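Local coordinates for glycosyl hydrolase family 2, TIM barrel domain protein (Parabacteroides merdae ATCC 43184, PDB 6DXU) that probably hydrolyses beta-D-glucuronides, releasing glucuronic acid from conjugates that reach the human gut, at residues P482-G487 with K508-V513; D495-S500 with L576-T581; V513-D518 with T588-F593. All coordinates share one frame; numbering follows the deposited sequence.

Contact 1 of 3, residues P482-G487 with K508-V513; sequences PSIWAG and KHFLHV
Ile484 lies against the His512 imidazole and meets it through both side chain and backbone. The polar part is a hydrogen bond from His512 NE2 to Ile484 O, 3.1 Å long. The donor sits in the carbonyl plane on a lone pair, but the N-H...O angle is only 138° and the acceptor lies somewhat off the ring plane. NE2 has a second, weak acceptor in Glu514 O. Water 1 adds a bridge between the backbones, taking the Ile484 N-H at 2.9 Å and lying next to Val513 O.

The apolar part begins over the same ring. With CG1 anti to the carbonyl carbon (chi1 -57°), the isoleucine chain carries CD1 over the middle of the imidazole, a CH-pi contact 4.2 Å from the centroid. CD1 also reaches the edge of Phe510, 4.0 Å from its CZ. Pro482 crosses that phenyl ring at about a right angle, its CD 3.6 Å from Phe510 CE2. Apolar proline and isoleucine suit this buried place, and helix 496-504 packs against them.

The bond implies that NE2 carries a hydrogen: the histidine joins this loop to strand 512-513 as a backbone-reading donor and as a flat aromatic face for the isoleucine methyl.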
# COMPACT_ATOMS: atom_id res chain seq x y z
N PRO D 482 1.04 -19.15 -40.01
CA PRO D 482 -0.19 -18.41 -40.28
C PRO D 482 -1.41 -19.23 -39.89
O PRO D 482 -1.28 -20.33 -39.35
CB PRO D 482 -0.13 -18.19 -41.80
CG PRO D 482 0.50 -19.49 -42.28
CD PRO D 482 1.56 -19.82 -41.21
N SER D 483 -2.60 -18.72 -40.19
CA SER D 483 -3.85 -19.45 -40.02
C SER D 483 -4.24 -20.05 -41.37
O SER D 483 -4.49 -19.32 -42.33
CB SER D 483 -4.95 -18.53 -39.50
OG SER D 483 -6.18 -19.21 -39.40
N ILE D 484 -4.28 -21.38 -41.45
CA ILE D 484 -4.67 -22.09 -42.67
C ILE D 484 -5.64 -23.18 -42.26
O ILE D 484 -5.23 -24.25 -41.78
CB ILE D 484 -3.48 -22.68 -43.43
CG1 ILE D 484 -2.46 -21.59 -43.80
CG2 ILE D 484 -3.96 -23.38 -44.70
CD1 ILE D 484 -1.16 -22.20 -44.37
N TRP D 485 -6.93 -22.92 -42.45
CA TRP D 485 -7.98 -23.89 -42.12
C TRP D 485 -8.76 -24.26 -43.38
O TRP D 485 -9.98 -24.08 -43.43
CB TRP D 485 -8.90 -23.31 -41.05
CG TRP D 485 -8.35 -23.35 -39.66
CD1 TRP D 485 -7.64 -22.38 -39.02
CD2 TRP D 485 -8.49 -24.43 -38.73
NE1 TRP D 485 -7.31 -22.79 -37.75
CE2 TRP D 485 -7.83 -24.04 -37.54
CE3 TRP D 485 -9.12 -25.68 -38.79
CZ2 TRP D 485 -7.78 -24.87 -36.42
CZ3 TRP D 485 -9.06 -26.49 -37.67
CH2 TRP D 485 -8.40 -26.09 -36.51
N ALA D 486 -8.06 -24.76 -44.40
CA ALA D 486 -8.68 -25.02 -45.70
C ALA D 486 -9.76 -26.09 -45.58
O ALA D 486 -9.51 -27.19 -45.06
CB ALA D 486 -7.62 -25.46 -46.71
N GLY D 487 -10.95 -25.79 -46.10
CA GLY D 487 -12.05 -26.71 -46.01
C GLY D 487 -12.78 -26.67 -44.69
O GLY D 487 -13.71 -27.47 -44.48
N LYS D 508 10.86 -16.64 -43.33
CA LYS D 508 12.09 -17.42 -43.49
C LYS D 508 11.86 -18.89 -43.15
O LYS D 508 12.30 -19.78 -43.89
CB LYS D 508 13.19 -16.82 -42.62
CG LYS D 508 14.55 -17.44 -42.81
CD LYS D 508 15.60 -16.65 -42.03
CE LYS D 508 16.96 -17.29 -42.13
NZ LYS D 508 17.96 -16.70 -41.19
N HIS D 509 11.16 -19.16 -42.04
CA HIS D 509 10.89 -20.53 -41.60
C HIS D 509 9.39 -20.67 -41.37
O HIS D 509 8.86 -20.10 -40.41
CB HIS D 509 11.67 -20.86 -40.33
CG HIS D 509 13.15 -20.68 -40.47
ND1 HIS D 509 13.88 -21.29 -41.47
CD2 HIS D 509 14.04 -19.96 -39.74
CE1 HIS D 509 15.16 -20.95 -41.35
NE2 HIS D 509 15.28 -20.15 -40.31
N PHE D 510 8.74 -21.45 -42.22
CA PHE D 510 7.30 -21.65 -42.18
C PHE D 510 7.03 -22.99 -41.53
O PHE D 510 7.67 -23.99 -41.88
CB PHE D 510 6.72 -21.58 -43.61
CG PHE D 510 5.32 -22.14 -43.77
CD1 PHE D 510 5.12 -23.47 -44.14
CD2 PHE D 510 4.21 -21.32 -43.64
CE1 PHE D 510 3.83 -23.97 -44.32
CE2 PHE D 510 2.93 -21.81 -43.83
CZ PHE D 510 2.73 -23.13 -44.17
N LEU D 511 6.10 -23.02 -40.58
CA LEU D 511 5.66 -24.25 -39.95
C LEU D 511 4.17 -24.10 -39.67
O LEU D 511 3.78 -23.15 -38.99
CB LEU D 511 6.43 -24.52 -38.65
CG LEU D 511 5.95 -25.69 -37.80
CD1 LEU D 511 5.87 -26.93 -38.65
CD2 LEU D 511 6.88 -25.93 -36.63
N HIS D 512 3.35 -24.99 -40.22
CA HIS D 512 1.90 -24.80 -40.22
C HIS D 512 1.31 -25.50 -39.00
O HIS D 512 1.22 -26.72 -38.96
CB HIS D 512 1.33 -25.35 -41.52
CG HIS D 512 -0.17 -25.38 -41.58
ND1 HIS D 512 -0.86 -26.09 -42.54
CD2 HIS D 512 -1.11 -24.77 -40.82
CE1 HIS D 512 -2.16 -25.92 -42.36
NE2 HIS D 512 -2.33 -25.11 -41.32
N VAL D 513 0.88 -24.74 -37.99
CA VAL D 513 0.21 -25.36 -36.85
C VAL D 513 -1.26 -24.95 -36.82
O VAL D 513 -1.59 -23.76 -36.92
CB VAL D 513 0.91 -25.06 -35.51
CG1 VAL D 513 2.24 -25.82 -35.44
CG2 VAL D 513 1.08 -23.58 -35.28
O HOH W 1 -3.46 -22.54 -38.91

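Contact 2 of 3, residues D495-S500 with L576-T581; sequences DYKSIS and LKEQET
Tyr496 and Gln579 form the close, buried side of this helix-to-helix contact. With CG anti to the backbone N (chi1 159°), the tyrosine ring extends toward the other helix and turns its edge to the aliphatic part of Glu578, CD1 lying 3.9 Å from Glu578 CB. At the far end of the ring, Gln579 NE2 donates to Tyr496 OH over 3.0 Å, the amide and ring planes being turned 47° apart. The same amide nitrogen also donates to Thr588 OG1; an amide, with two N-H groups, suits a place between two hydroxyl oxygens.

The other side is polar and partly exposed. Lys497 stretches out fully and delivers NZ to Thr581 OG1 at 2.8 Å, with a weak second bond to Thr581 O. Thr581 OG1 gives its own proton to Glu578 O (2.9 Å), which leaves its oxygen to accept from the ammonium. Glu578 bends at its second torsion: OE2 forms a salt bridge with Lys577 NZ, 3.0 Å away, while OE1 takes a proton from water 2, 2.6 Å away, which in turn accepts from Lys497 N in the first turn of helix 496-504.

The contact thus joins the start of helix 496-504 to the C-terminal end of helix 565-579, both in the outer layer of the TIM barrel and following strands 479-481 and 512-513; helix 623-632 packs on Leu576, and Gln579 reaches strand 587-589.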
# COMPACT_ATOMS: atom_id res chain seq x y z
N ASP D 495 -7.64 -26.55 -51.74
CA ASP D 495 -6.73 -25.40 -51.81
C ASP D 495 -5.57 -25.47 -50.81
O ASP D 495 -4.74 -24.56 -50.80
CB ASP D 495 -7.50 -24.10 -51.59
CG ASP D 495 -8.26 -23.66 -52.84
OD1 ASP D 495 -8.02 -24.24 -53.91
OD2 ASP D 495 -9.08 -22.73 -52.74
N TYR D 496 -5.48 -26.53 -50.00
CA TYR D 496 -4.49 -26.58 -48.92
C TYR D 496 -3.07 -26.37 -49.45
O TYR D 496 -2.32 -25.53 -48.94
CB TYR D 496 -4.60 -27.91 -48.18
CG TYR D 496 -3.34 -28.29 -47.42
CD1 TYR D 496 -2.54 -29.35 -47.84
CD2 TYR D 496 -2.95 -27.57 -46.30
CE1 TYR D 496 -1.38 -29.70 -47.15
CE2 TYR D 496 -1.80 -27.90 -45.61
CZ TYR D 496 -1.02 -28.96 -46.04
OH TYR D 496 0.13 -29.28 -45.35
N LYS D 497 -2.68 -27.12 -50.49
CA LYS D 497 -1.30 -27.05 -50.96
C LYS D 497 -0.97 -25.67 -51.52
O LYS D 497 0.09 -25.11 -51.21
CB LYS D 497 -1.06 -28.13 -52.02
CG LYS D 497 0.36 -28.15 -52.57
CD LYS D 497 0.56 -29.36 -53.45
CE LYS D 497 1.89 -29.34 -54.16
NZ LYS D 497 2.09 -30.63 -54.89
N SER D 498 -1.85 -25.11 -52.34
CA SER D 498 -1.56 -23.81 -52.93
C SER D 498 -1.49 -22.71 -51.87
O SER D 498 -0.64 -21.81 -51.95
CB SER D 498 -2.58 -23.46 -54.02
OG SER D 498 -3.86 -23.25 -53.47
N ILE D 499 -2.40 -22.74 -50.89
CA ILE D 499 -2.33 -21.76 -49.81
C ILE D 499 -1.01 -21.90 -49.06
O ILE D 499 -0.36 -20.90 -48.72
CB ILE D 499 -3.54 -21.87 -48.87
CG1 ILE D 499 -4.83 -21.53 -49.62
CG2 ILE D 499 -3.38 -20.92 -47.67
CD1 ILE D 499 -6.10 -21.86 -48.84
N SER D 500 -0.60 -23.14 -48.78
CA SER D 500 0.66 -23.38 -48.09
C SER D 500 1.85 -22.86 -48.89
O SER D 500 2.78 -22.26 -48.33
CB SER D 500 0.82 -24.87 -47.79
OG SER D 500 -0.22 -25.37 -46.95
N LEU D 576 -3.03 -35.12 -46.05
CA LEU D 576 -1.90 -36.02 -45.88
C LEU D 576 -1.33 -36.47 -47.22
O LEU D 576 -0.11 -36.63 -47.36
CB LEU D 576 -2.31 -37.22 -45.04
CG LEU D 576 -2.76 -36.82 -43.63
CD1 LEU D 576 -3.00 -38.04 -42.76
CD2 LEU D 576 -1.71 -35.89 -43.01
N LYS D 577 -2.17 -36.69 -48.22
CA LYS D 577 -1.61 -37.09 -49.50
C LYS D 577 -0.93 -35.91 -50.19
O LYS D 577 0.09 -36.10 -50.87
CB LYS D 577 -2.68 -37.75 -50.37
CG LYS D 577 -3.72 -36.84 -50.93
CD LYS D 577 -3.52 -36.65 -52.42
CE LYS D 577 -4.63 -35.81 -53.01
NZ LYS D 577 -4.19 -35.01 -54.18
N GLU D 578 -1.43 -34.69 -49.98
CA GLU D 578 -0.74 -33.52 -50.50
C GLU D 578 0.65 -33.36 -49.88
O GLU D 578 1.60 -32.96 -50.56
CB GLU D 578 -1.58 -32.26 -50.25
CG GLU D 578 -2.86 -32.19 -51.08
CD GLU D 578 -2.60 -31.97 -52.57
OE1 GLU D 578 -2.82 -30.82 -53.04
OE2 GLU D 578 -2.20 -32.93 -53.25
N GLN D 579 0.79 -33.67 -48.59
CA GLN D 579 2.08 -33.47 -47.94
C GLN D 579 3.16 -34.39 -48.51
O GLN D 579 4.35 -34.05 -48.44
CB GLN D 579 1.95 -33.67 -46.43
CG GLN D 579 1.14 -32.54 -45.79
CD GLN D 579 0.95 -32.72 -44.29
OE1 GLN D 579 1.47 -33.65 -43.68
NE2 GLN D 579 0.19 -31.80 -43.70
N GLU D 580 2.79 -35.52 -49.11
CA GLU D 580 3.80 -36.37 -49.73
C GLU D 580 4.44 -35.72 -50.96
O GLU D 580 5.48 -36.21 -51.42
CB GLU D 580 3.19 -37.72 -50.10
CG GLU D 580 2.75 -38.52 -48.87
CD GLU D 580 2.29 -39.92 -49.19
OE1 GLU D 580 2.35 -40.32 -50.37
OE2 GLU D 580 1.88 -40.64 -48.25
N THR D 581 3.87 -34.63 -51.48
CA THR D 581 4.39 -33.96 -52.67
C THR D 581 4.88 -32.55 -52.37
O THR D 581 4.95 -31.71 -53.28
CB THR D 581 3.32 -33.93 -53.77
OG1 THR D 581 2.26 -33.04 -53.40
CG2 THR D 581 2.76 -35.33 -54.00
O HOH W 2 -4.37 -29.01 -51.94

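Contact 3 of 3, residues V513-D518 with T588-F593; sequences VEWGGD and TAYWPF
An edge of Tyr590, at CD2, meets the face of the six-membered ring of the Trp515 indole, the aromatic centre of this buried contact; centroids are 5.0 Å apart and the planes stand at 80°. Tyr590 CA adds a CH-pi contact, 3.9 Å from the centroid of the five-membered ring. The indole swings back over this partner because its CG sits between the backbone N and carbonyl carbon (chi1 58°). At its edge, NE1 donates to Thr588 OG1 over 2.9 Å, satisfying the one polar atom of the ring.

The backbones hold the rings in place. Val513 and Ala589 form a parallel beta bridge, one of whose bonds is Glu514 N to Ala589 O (2.9 Å); farther on, Trp591 N makes a nearly straight bond to Trp515 O, also 2.9 Å. Trp515 N, by contrast, is buried without a partner. Gly516, with no side chain, lets its CA come to 3.3 Å from Tyr590 CE2. Gly517 N bonds only weakly to Tyr590 OH, which has a firmer partner in Lys612 O.

Glu514 and Trp591 run side by side, the carboxylate stacked over one indole face with planes 26° apart; Pro592 CB, after a cis peptide, lies over the opposite face, toward its rim. Arg364 forms a salt bridge with Glu514 OE2. The place of Glu514, at the C-terminal end of the seventh barrel strand, is consistent with the nucleophile position of clan GH-A enzymes.

Farther out, helix 565-579 packs on both Trp515 and Tyr590, and His575 stacks on the Trp515 indole. Strand 587-589 lies between strands 512-513 and 323-331, where the last strand of a TIM barrel meets the first to close the ring.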
# COMPACT_ATOMS: atom_id res chain seq x y z
N VAL D 513 0.88 -24.74 -37.99
CA VAL D 513 0.21 -25.36 -36.85
C VAL D 513 -1.26 -24.95 -36.82
O VAL D 513 -1.59 -23.76 -36.92
CB VAL D 513 0.91 -25.06 -35.51
CG1 VAL D 513 2.24 -25.82 -35.44
CG2 VAL D 513 1.08 -23.58 -35.28
N GLU D 514 -2.13 -25.95 -36.66
CA GLU D 514 -3.60 -25.90 -36.58
C GLU D 514 -4.22 -26.04 -37.95
O GLU D 514 -4.08 -25.17 -38.82
CB GLU D 514 -4.14 -24.65 -35.87
CG GLU D 514 -3.61 -24.49 -34.45
CD GLU D 514 -4.38 -23.45 -33.64
OE1 GLU D 514 -5.55 -23.17 -33.98
OE2 GLU D 514 -3.80 -22.92 -32.67
N TRP D 515 -4.92 -27.15 -38.15
CA TRP D 515 -5.80 -27.38 -39.28
C TRP D 515 -6.71 -28.53 -38.88
O TRP D 515 -6.46 -29.21 -37.88
CB TRP D 515 -5.03 -27.68 -40.57
CG TRP D 515 -4.10 -28.89 -40.54
CD1 TRP D 515 -2.79 -28.90 -40.11
CD2 TRP D 515 -4.39 -30.24 -40.96
NE1 TRP D 515 -2.26 -30.17 -40.24
CE2 TRP D 515 -3.22 -31.01 -40.76
CE3 TRP D 515 -5.53 -30.86 -41.49
CZ2 TRP D 515 -3.16 -32.38 -41.06
CZ3 TRP D 515 -5.47 -32.22 -41.79
CH2 TRP D 515 -4.29 -32.96 -41.58
N GLY D 516 -7.76 -28.75 -39.67
CA GLY D 516 -8.67 -29.85 -39.42
C GLY D 516 -10.13 -29.49 -39.57
O GLY D 516 -10.47 -28.59 -40.35
N GLY D 517 -11.00 -30.18 -38.83
CA GLY D 517 -12.43 -29.89 -38.85
C GLY D 517 -13.13 -30.66 -37.75
O GLY D 517 -12.62 -31.66 -37.25
N ASP D 518 -14.30 -30.16 -37.36
CA ASP D 518 -15.06 -30.81 -36.29
C ASP D 518 -15.79 -32.04 -36.81
O ASP D 518 -16.35 -32.02 -37.91
CB ASP D 518 -16.11 -29.87 -35.71
CG ASP D 518 -15.52 -28.78 -34.86
OD1 ASP D 518 -15.09 -27.78 -35.45
OD2 ASP D 518 -15.50 -28.93 -33.62
N THR D 588 3.43 -29.95 -40.40
CA THR D 588 2.21 -29.34 -39.89
C THR D 588 1.81 -30.02 -38.58
O THR D 588 2.36 -31.06 -38.21
CB THR D 588 1.02 -29.44 -40.85
OG1 THR D 588 0.48 -30.77 -40.76
CG2 THR D 588 1.41 -29.13 -42.30
N ALA D 589 0.83 -29.42 -37.91
CA ALA D 589 0.25 -30.04 -36.72
C ALA D 589 -1.27 -29.90 -36.79
O ALA D 589 -1.80 -28.78 -36.77
CB ALA D 589 0.81 -29.41 -35.44
N TYR D 590 -1.96 -31.04 -36.87
CA TYR D 590 -3.42 -31.07 -36.79
C TYR D 590 -3.89 -30.53 -35.44
O TYR D 590 -3.25 -30.75 -34.41
CB TYR D 590 -3.91 -32.51 -37.01
CG TYR D 590 -5.42 -32.62 -37.06
CD1 TYR D 590 -6.16 -32.70 -35.88
CD2 TYR D 590 -6.10 -32.61 -38.28
CE1 TYR D 590 -7.55 -32.75 -35.91
CE2 TYR D 590 -7.50 -32.68 -38.31
CZ TYR D 590 -8.21 -32.75 -37.12
OH TYR D 590 -9.60 -32.79 -37.12
N TRP D 591 -5.04 -29.84 -35.43
CA TRP D 591 -5.63 -29.29 -34.20
C TRP D 591 -6.99 -29.91 -33.90
O TRP D 591 -7.95 -29.67 -34.65
CB TRP D 591 -5.78 -27.76 -34.27
CG TRP D 591 -6.48 -27.23 -33.05
CD1 TRP D 591 -7.83 -27.12 -32.83
CD2 TRP D 591 -5.85 -26.77 -31.84
NE1 TRP D 591 -8.08 -26.62 -31.56
CE2 TRP D 591 -6.88 -26.39 -30.94
CE3 TRP D 591 -4.52 -26.62 -31.44
CZ2 TRP D 591 -6.61 -25.89 -29.67
CZ3 TRP D 591 -4.25 -26.12 -30.16
CH2 TRP D 591 -5.30 -25.76 -29.30
N PRO D 592 -7.18 -30.63 -32.79
CA PRO D 592 -6.20 -31.20 -31.86
C PRO D 592 -6.21 -32.71 -31.99
O PRO D 592 -6.96 -33.28 -32.80
CB PRO D 592 -6.75 -30.81 -30.50
CG PRO D 592 -8.26 -31.07 -30.71
CD PRO D 592 -8.53 -30.69 -32.19
N PHE D 593 -5.44 -33.38 -31.14
CA PHE D 593 -5.51 -34.83 -31.07
C PHE D 593 -6.85 -35.30 -30.51
O PHE D 593 -7.47 -36.24 -31.03
CB PHE D 593 -4.36 -35.37 -30.23
CG PHE D 593 -4.30 -36.86 -30.17
CD1 PHE D 593 -4.10 -37.60 -31.32
CD2 PHE D 593 -4.42 -37.53 -28.96
CE1 PHE D 593 -4.01 -38.98 -31.28
CE2 PHE D 593 -4.33 -38.90 -28.90
CZ PHE D 593 -4.13 -39.64 -30.06

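How the contacts relate
Contacts 1 and 3, with centres about 10 Å apart, share Val513 and follow one another along the chain; His512 O probably bonds Ala589 N at 2.9 Å, tying strand 512-513 to strand 587-589. Contact 2 lies outside this part of the barrel, its centre about 11 Å from that of contact 1 and about 14 Å from that of contact 3. It packs on contact 1 through Tyr496 CE2, 3.7 Å from His512 ND1, and on contact 3 through Tyr496 OH, 3.3 Å from Thr588 CG2. A bound bicine sits apart from contact 3, about 11 Å from Gly517, in a pocket that includes Arg523, Asp562 and Trp563.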